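Local structure of toll-like receptor 6, Variable lymphocyte receptor B (3A79) at residues 500-505 / 527-532; 486-491 / 507-512; 86-91 / 110-115. The protein joins the extracellular, probably lipopeptide-sensing region of the mouse innate immune receptor TLR6 to part of hagfish variable lymphocyte receptor B in one engineered chain. All blocks are in the same frame, centred on the assembly; numbering follows the deposited sequence.

Interaction 1: residues 500-505 / 527-532; sequences QYIWLH and SGVVRN
The guanidinium of R531 lies almost flat over one face of the Y501 ring, the two planes 21° apart. Its CZ stands 3.8 Å from the Y501 ring centroid, displaced toward the CD2–CE2 side in a cation-pi contact, with NH2 carried on over CE2 and CZ of the tyrosine. A bend at chi2 (-44°) makes this possible: R531 first sets CB over the five-membered ring of W503, a CH-pi contact of 3.8 Å to that ring's centroid, and then turns back toward Y501, its CG about equally near W503 CZ2 and Y501 CD2. NH1, in turn, makes a weak bond to Q500 O (3.3 Å). With an alanine in place of Y501, the guanidinium would probably lose the flat surface it stacks on and be freer to turn. Both segments belong to the variable lymphocyte receptor part, where strand 502-503, helix 513-525 and the parallel strand 530-531 form a beta-alpha-beta unit where the last leucine-rich repeat passes into the C-terminal cap. The backbones are tied by R531 N to I502 O (3.1 Å, a fairly straight 165° at the hydrogen), seconded by a weak bond from I502 N to V529 O. On the sheet face away from R531, I502 CG2 meets V529 CG1 at 3.5 Å. At the edge of the W503 indole, NE1 gives a weak, bent hydrogen bond to N532 O (2.9 Å).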
# COMPACT_ATOMS: atom_id res chain seq x y z
N GLN B 500 -3.30 -24.67 -21.66
CA GLN B 500 -4.66 -25.03 -22.07
C GLN B 500 -5.63 -23.87 -21.87
O GLN B 500 -6.73 -23.84 -22.44
CB GLN B 500 -5.17 -26.22 -21.26
CG GLN B 500 -4.24 -27.40 -21.23
CD GLN B 500 -4.78 -28.48 -20.35
OE1 GLN B 500 -5.96 -28.46 -19.99
NE2 GLN B 500 -3.93 -29.45 -19.99
N TYR B 501 -5.23 -22.94 -21.02
CA TYR B 501 -6.01 -21.76 -20.75
C TYR B 501 -5.07 -20.59 -20.85
O TYR B 501 -3.91 -20.67 -20.43
CB TYR B 501 -6.62 -21.84 -19.35
CG TYR B 501 -7.69 -22.89 -19.23
CD1 TYR B 501 -7.41 -24.23 -19.48
CD2 TYR B 501 -8.98 -22.55 -18.86
CE1 TYR B 501 -8.39 -25.20 -19.38
CE2 TYR B 501 -9.97 -23.51 -18.74
CZ TYR B 501 -9.67 -24.83 -19.00
OH TYR B 501 -10.65 -25.79 -18.89
N ILE B 502 -5.55 -19.49 -21.42
CA ILE B 502 -4.72 -18.31 -21.58
C ILE B 502 -5.61 -17.12 -21.81
O ILE B 502 -6.43 -17.11 -22.72
CB ILE B 502 -3.71 -18.46 -22.73
CG1 ILE B 502 -2.88 -17.19 -22.89
CG2 ILE B 502 -4.41 -18.80 -24.04
CD1 ILE B 502 -1.56 -17.42 -23.57
N TRP B 503 -5.46 -16.12 -20.96
CA TRP B 503 -6.24 -14.90 -21.07
C TRP B 503 -5.40 -13.81 -21.72
O TRP B 503 -4.51 -13.24 -21.08
CB TRP B 503 -6.74 -14.45 -19.70
CG TRP B 503 -7.93 -15.22 -19.20
CD1 TRP B 503 -9.23 -14.80 -19.18
CD2 TRP B 503 -7.92 -16.53 -18.62
NE1 TRP B 503 -10.03 -15.77 -18.64
CE2 TRP B 503 -9.25 -16.85 -18.28
CE3 TRP B 503 -6.92 -17.47 -18.36
CZ2 TRP B 503 -9.61 -18.06 -17.70
CZ3 TRP B 503 -7.27 -18.68 -17.79
CH2 TRP B 503 -8.61 -18.96 -17.46
N LEU B 504 -5.67 -13.53 -22.99
CA LEU B 504 -4.87 -12.55 -23.72
C LEU B 504 -5.54 -11.19 -23.82
O LEU B 504 -4.90 -10.21 -24.19
CB LEU B 504 -4.51 -13.08 -25.11
CG LEU B 504 -3.32 -14.05 -25.14
CD1 LEU B 504 -3.26 -14.80 -26.47
CD2 LEU B 504 -2.03 -13.31 -24.89
N HIS B 505 -6.82 -11.13 -23.45
CA HIS B 505 -7.62 -9.92 -23.65
C HIS B 505 -7.08 -8.65 -23.00
O HIS B 505 -6.04 -8.66 -22.35
CB HIS B 505 -9.10 -10.14 -23.27
CG HIS B 505 -9.33 -10.32 -21.81
ND1 HIS B 505 -9.30 -11.55 -21.19
CD2 HIS B 505 -9.64 -9.42 -20.84
CE1 HIS B 505 -9.56 -11.40 -19.90
NE2 HIS B 505 -9.77 -10.12 -19.66
N SER B 527 -7.48 -22.12 -31.11
CA SER B 527 -8.68 -21.29 -30.94
C SER B 527 -9.38 -21.56 -29.61
O SER B 527 -9.89 -20.64 -28.97
CB SER B 527 -9.65 -21.52 -32.11
OG SER B 527 -9.02 -21.32 -33.36
N GLY B 528 -9.38 -22.83 -29.19
CA GLY B 528 -10.06 -23.23 -27.97
C GLY B 528 -9.31 -22.87 -26.70
O GLY B 528 -9.91 -22.80 -25.63
N VAL B 529 -8.01 -22.63 -26.82
CA VAL B 529 -7.15 -22.33 -25.68
C VAL B 529 -7.39 -20.94 -25.09
O VAL B 529 -7.25 -20.74 -23.88
CB VAL B 529 -5.64 -22.50 -26.05
CG1 VAL B 529 -4.74 -22.15 -24.87
CG2 VAL B 529 -5.36 -23.92 -26.54
N VAL B 530 -7.79 -19.99 -25.93
CA VAL B 530 -7.97 -18.60 -25.53
C VAL B 530 -9.33 -18.33 -24.85
O VAL B 530 -10.39 -18.53 -25.46
CB VAL B 530 -7.83 -17.66 -26.73
CG1 VAL B 530 -7.69 -16.20 -26.27
CG2 VAL B 530 -6.64 -18.08 -27.59
N ARG B 531 -9.30 -17.86 -23.61
CA ARG B 531 -10.52 -17.58 -22.86
C ARG B 531 -10.79 -16.08 -22.85
O ARG B 531 -9.90 -15.29 -23.16
CB ARG B 531 -10.41 -18.09 -21.43
CG ARG B 531 -10.33 -19.62 -21.29
CD ARG B 531 -11.35 -20.30 -22.19
NE ARG B 531 -11.71 -21.64 -21.74
CZ ARG B 531 -10.97 -22.73 -21.92
NH1 ARG B 531 -9.80 -22.65 -22.54
NH2 ARG B 531 -11.41 -23.91 -21.48
N ASN B 532 -12.01 -15.70 -22.49
CA ASN B 532 -12.35 -14.28 -22.36
C ASN B 532 -12.46 -13.79 -20.90
O ASN B 532 -12.28 -14.57 -19.96
CB ASN B 532 -13.62 -13.93 -23.16
CG ASN B 532 -14.90 -14.43 -22.50
OD1 ASN B 532 -14.99 -15.58 -22.06
ND2 ASN B 532 -15.92 -13.57 -22.46

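Interaction 2: residues 486-491 / 507-512; sequences KSVPDG and NPWDCT
The carbonyl oxygen K486 O is gripped by D510 N at 2.9 Å, the one hydrogen bond between the two segments. The amide approaches from above the carbonyl plane, 41° out of it, and the same oxygen receives a weak bond from its neighbour S487 OG (3.3 Å) and a CA-H...O contact from W509 CA. It also lies near the plane of the W509 indole, at the CE3 edge. With CG anti to the carbonyl carbon (chi1 -54°), W509 swings its six-membered ring back along 486-488, and V488 CG1 touches that rim at CZ3 (3.6 Å), again near the ring plane. N507 CB rests over one indole face, and NE1 on the far side of the ring makes a weak bond to L504 O. L519 of helix 513-525 packs on both V488 and W509, so the edge contact belongs to a larger apolar core. Nearer the surface, the extended K486 side chain passes P508 O, its CG 3.2 Å from that oxygen; P508 itself is the centre of an inverse gamma turn, closed by a weak bond from W509 N to N507 O. K486 NZ and D510 OD2 stay 5.5 Å apart, too far for a salt bridge. Just beyond, C511 is disulfide-bonded to C544. Here, in the variable lymphocyte receptor part, the last repeat loop meets the entry to a disulfide-bonded cap, as at the C-terminal end of leucine-rich repeat solenoids.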
# COMPACT_ATOMS: atom_id res chain seq x y z
N LYS B 486 2.37 -5.22 -26.00
CA LYS B 486 2.16 -4.88 -27.40
C LYS B 486 2.43 -6.09 -28.29
O LYS B 486 1.60 -6.47 -29.12
CB LYS B 486 3.00 -3.66 -27.80
CG LYS B 486 2.53 -2.36 -27.15
CD LYS B 486 2.99 -1.15 -27.91
CE LYS B 486 2.06 0.05 -27.68
NZ LYS B 486 2.17 1.09 -28.77
N SER B 487 3.59 -6.72 -28.11
CA SER B 487 3.86 -7.98 -28.78
C SER B 487 4.53 -8.99 -27.87
O SER B 487 4.87 -8.68 -26.73
CB SER B 487 4.67 -7.78 -30.06
OG SER B 487 3.82 -7.70 -31.19
N VAL B 488 4.69 -10.21 -28.37
CA VAL B 488 5.26 -11.30 -27.59
C VAL B 488 6.39 -11.95 -28.38
O VAL B 488 6.16 -12.45 -29.48
CB VAL B 488 4.20 -12.38 -27.28
CG1 VAL B 488 3.32 -11.94 -26.10
CG2 VAL B 488 3.35 -12.68 -28.53
N PRO B 489 7.61 -11.96 -27.82
CA PRO B 489 8.74 -12.53 -28.56
C PRO B 489 8.35 -13.83 -29.27
O PRO B 489 7.65 -14.66 -28.70
CB PRO B 489 9.77 -12.79 -27.46
CG PRO B 489 9.49 -11.74 -26.44
CD PRO B 489 7.99 -11.53 -26.46
N ASP B 490 8.80 -13.97 -30.52
CA ASP B 490 8.43 -15.11 -31.36
C ASP B 490 9.02 -16.41 -30.82
O ASP B 490 10.24 -16.54 -30.71
CB ASP B 490 8.91 -14.89 -32.81
CG ASP B 490 8.29 -13.66 -33.46
OD1 ASP B 490 7.06 -13.46 -33.35
OD2 ASP B 490 9.03 -12.89 -34.11
N GLY B 491 8.15 -17.36 -30.48
CA GLY B 491 8.59 -18.68 -30.05
C GLY B 491 8.44 -19.02 -28.58
O GLY B 491 9.22 -19.82 -28.04
N ASN B 507 -5.29 -6.14 -23.85
CA ASN B 507 -3.90 -5.76 -24.09
C ASN B 507 -3.75 -4.96 -25.37
O ASN B 507 -4.39 -5.27 -26.37
CB ASN B 507 -2.99 -6.99 -24.17
CG ASN B 507 -2.38 -7.35 -22.83
OD1 ASN B 507 -2.99 -8.05 -22.03
ND2 ASN B 507 -1.17 -6.89 -22.60
N PRO B 508 -2.89 -3.93 -25.35
CA PRO B 508 -2.63 -3.02 -26.47
C PRO B 508 -1.66 -3.59 -27.51
O PRO B 508 -0.55 -3.07 -27.64
CB PRO B 508 -1.99 -1.81 -25.79
CG PRO B 508 -1.30 -2.42 -24.60
CD PRO B 508 -2.29 -3.43 -24.10
N TRP B 509 -2.08 -4.61 -28.25
CA TRP B 509 -1.18 -5.31 -29.18
C TRP B 509 -0.84 -4.50 -30.45
O TRP B 509 -1.73 -3.99 -31.12
CB TRP B 509 -1.78 -6.67 -29.57
CG TRP B 509 -2.15 -7.57 -28.41
CD1 TRP B 509 -3.40 -7.75 -27.87
CD2 TRP B 509 -1.27 -8.42 -27.66
NE1 TRP B 509 -3.34 -8.65 -26.84
CE2 TRP B 509 -2.04 -9.08 -26.69
CE3 TRP B 509 0.11 -8.68 -27.73
CZ2 TRP B 509 -1.49 -9.98 -25.79
CZ3 TRP B 509 0.65 -9.58 -26.82
CH2 TRP B 509 -0.15 -10.22 -25.87
N ASP B 510 0.45 -4.41 -30.78
CA ASP B 510 0.89 -3.80 -32.05
C ASP B 510 0.57 -4.74 -33.20
O ASP B 510 1.12 -5.84 -33.27
CB ASP B 510 2.39 -3.48 -32.03
CG ASP B 510 2.85 -2.73 -33.29
OD1 ASP B 510 3.69 -3.28 -34.04
OD2 ASP B 510 2.38 -1.60 -33.54
N CYS B 511 -0.30 -4.30 -34.10
CA CYS B 511 -0.78 -5.16 -35.19
C CYS B 511 -0.19 -4.85 -36.57
O CYS B 511 -0.82 -5.13 -37.60
CB CYS B 511 -2.31 -5.17 -35.22
SG CYS B 511 -3.02 -6.15 -33.88
N THR B 512 1.02 -4.30 -36.60
CA THR B 512 1.73 -4.08 -37.85
C THR B 512 2.32 -5.41 -38.31
O THR B 512 3.00 -6.09 -37.54
CB THR B 512 2.87 -3.08 -37.67
OG1 THR B 512 2.45 -2.06 -36.76
CG2 THR B 512 3.25 -2.46 -39.01

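Interaction 3: residues 86-91 / 110-115; sequences NRIRSL and NRLQNI
R111 reaches across to the preceding repeat turn and runs between R87 and R89. Its CB sits 3.9 Å from I88 O, the same oxygen that accepts a hydrogen bond from R111 N (3.1 Å). Beyond CB the chain bends at chi3 (-147°), which brings CZ to the aliphatic part of R87, 3.7 Å from its CD. Of the two terminal nitrogens, NH2 stays beside that CD, whereas NH1 touches R87 CB and comes within 3.2 Å of R89 NH2, over one face of the R89 guanidinium. Both are donors, so three like charges pointing the same way probably repel one another here unless solvent or ions screen them. On the inner side, L112 CD2 packs against I88 CG2 at 3.9 Å and L91 CB at 3.8 Å, I88 and L112 lying side by side, on the other side of the backbone from the arginine ends. Nearby, the amide end of N110 is tucked against the 86-88 backbone, at the position equivalent to N86 one turn earlier. Q113 N binds R89 O (3.1 Å), and farther on a weak bond from L91 N to N114 O starts the short parallel pairing of 90-91 with 114-115, which puts L91 and I115 on one face and S90 and N114 on the other. In the TLR6 part, this stacking of equivalent asparagine and aliphatic positions from turn to turn is the hallmark of a leucine-rich repeat solenoid.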
# COMPACT_ATOMS: atom_id res chain seq x y z
N ASN B 86 -43.34 -4.15 12.13
CA ASN B 86 -44.57 -3.38 12.25
C ASN B 86 -44.93 -3.07 13.70
O ASN B 86 -44.04 -2.93 14.54
CB ASN B 86 -45.73 -4.06 11.55
CG ASN B 86 -45.73 -3.81 10.07
OD1 ASN B 86 -44.86 -4.30 9.34
ND2 ASN B 86 -46.69 -3.04 9.60
N ARG B 87 -46.21 -2.96 13.98
CA ARG B 87 -46.65 -2.43 15.26
C ARG B 87 -47.81 -3.24 15.83
O ARG B 87 -48.59 -2.74 16.66
CB ARG B 87 -47.06 -0.95 15.11
CG ARG B 87 -46.14 -0.11 14.19
CD ARG B 87 -45.01 0.58 14.94
NE ARG B 87 -44.18 1.43 14.08
CZ ARG B 87 -44.51 2.66 13.67
NH1 ARG B 87 -45.67 3.19 14.02
NH2 ARG B 87 -43.69 3.35 12.89
N ILE B 88 -47.92 -4.49 15.39
CA ILE B 88 -48.97 -5.39 15.85
C ILE B 88 -48.77 -5.79 17.31
O ILE B 88 -47.67 -6.21 17.71
CB ILE B 88 -48.99 -6.67 15.01
CG1 ILE B 88 -49.08 -6.33 13.53
CG2 ILE B 88 -50.15 -7.56 15.42
CD1 ILE B 88 -48.92 -7.53 12.64
N ARG B 89 -49.83 -5.67 18.10
CA ARG B 89 -49.76 -5.99 19.53
C ARG B 89 -50.28 -7.38 19.85
O ARG B 89 -49.63 -8.15 20.55
CB ARG B 89 -50.48 -4.92 20.37
CG ARG B 89 -49.65 -3.67 20.55
CD ARG B 89 -50.33 -2.59 21.37
NE ARG B 89 -49.50 -1.38 21.39
CZ ARG B 89 -49.79 -0.26 20.74
NH1 ARG B 89 -50.91 -0.17 20.02
NH2 ARG B 89 -48.97 0.78 20.82
N SER B 90 -51.44 -7.72 19.30
CA SER B 90 -51.96 -9.06 19.42
C SER B 90 -51.95 -9.76 18.06
O SER B 90 -52.06 -9.12 17.02
CB SER B 90 -53.38 -9.02 19.98
OG SER B 90 -53.72 -10.26 20.55
N LEU B 91 -51.82 -11.09 18.08
CA LEU B 91 -51.91 -11.87 16.85
C LEU B 91 -52.79 -13.09 17.05
O LEU B 91 -52.42 -14.02 17.77
CB LEU B 91 -50.52 -12.30 16.38
CG LEU B 91 -50.38 -12.46 14.87
CD1 LEU B 91 -49.39 -13.57 14.53
CD2 LEU B 91 -51.74 -12.74 14.23
N ASN B 110 -42.18 -6.67 15.95
CA ASN B 110 -43.40 -5.93 16.22
C ASN B 110 -43.46 -5.55 17.69
O ASN B 110 -42.43 -5.23 18.30
CB ASN B 110 -44.65 -6.73 15.83
CG ASN B 110 -44.87 -6.77 14.33
OD1 ASN B 110 -44.03 -7.27 13.59
ND2 ASN B 110 -46.00 -6.24 13.88
N ARG B 111 -44.66 -5.59 18.26
CA ARG B 111 -44.86 -5.29 19.67
C ARG B 111 -45.78 -6.34 20.29
O ARG B 111 -46.53 -6.07 21.23
CB ARG B 111 -45.43 -3.89 19.85
CG ARG B 111 -44.49 -2.78 19.46
CD ARG B 111 -44.92 -1.48 20.10
NE ARG B 111 -44.62 -0.32 19.28
CZ ARG B 111 -45.52 0.35 18.56
NH1 ARG B 111 -46.80 -0.04 18.57
NH2 ARG B 111 -45.16 1.40 17.84
N LEU B 112 -45.70 -7.55 19.75
CA LEU B 112 -46.52 -8.66 20.21
C LEU B 112 -46.37 -8.92 21.71
O LEU B 112 -45.30 -8.73 22.28
CB LEU B 112 -46.17 -9.92 19.42
CG LEU B 112 -46.58 -9.94 17.95
CD1 LEU B 112 -46.13 -11.23 17.28
CD2 LEU B 112 -48.08 -9.78 17.86
N GLN B 113 -47.46 -9.36 22.33
CA GLN B 113 -47.46 -9.72 23.74
C GLN B 113 -48.48 -10.83 24.03
O GLN B 113 -48.34 -11.58 25.00
CB GLN B 113 -47.73 -8.49 24.61
CG GLN B 113 -49.09 -7.85 24.39
CD GLN B 113 -49.25 -6.53 25.11
OE1 GLN B 113 -48.27 -5.93 25.56
NE2 GLN B 113 -50.50 -6.06 25.23
N ASN B 114 -49.52 -10.92 23.19
CA ASN B 114 -50.50 -12.00 23.27
C ASN B 114 -50.54 -12.73 21.91
O ASN B 114 -50.22 -12.15 20.88
CB ASN B 114 -51.88 -11.45 23.66
CG ASN B 114 -52.86 -12.54 24.20
OD1 ASN B 114 -52.46 -13.66 24.51
ND2 ASN B 114 -54.14 -12.18 24.31
N ILE B 115 -50.93 -14.01 21.92
CA ILE B 115 -50.88 -14.86 20.73
C ILE B 115 -51.82 -16.08 20.85
O ILE B 115 -51.80 -16.79 21.86
CB ILE B 115 -49.42 -15.34 20.49
CG1 ILE B 115 -48.66 -14.38 19.61
CG2 ILE B 115 -49.37 -16.68 19.82
CD1 ILE B 115 -47.45 -15.03 19.01

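Interactions 1 and 2 are neighbours in the variable lymphocyte receptor part, their centres 16 Å apart and their segments alternating along the chain; L504 O and W509 NE1 touch directly at 3.4 Å, joining the two. Both have side chains packed on helix 513-525 (L504 and V530 in interaction 1, V488 and W509 in interaction 2). Interaction 3 lies in the TLR6 part, across the centre of the chain, about 60 Å from the centre of interaction 1 and about 70 Å from that of interaction 2, with no contact between them. The W503 side chain is about 6 Å from an N-acetylglucosamine (NAG); such sugars here belong to glycans attached to the protein and mark no binding pocket.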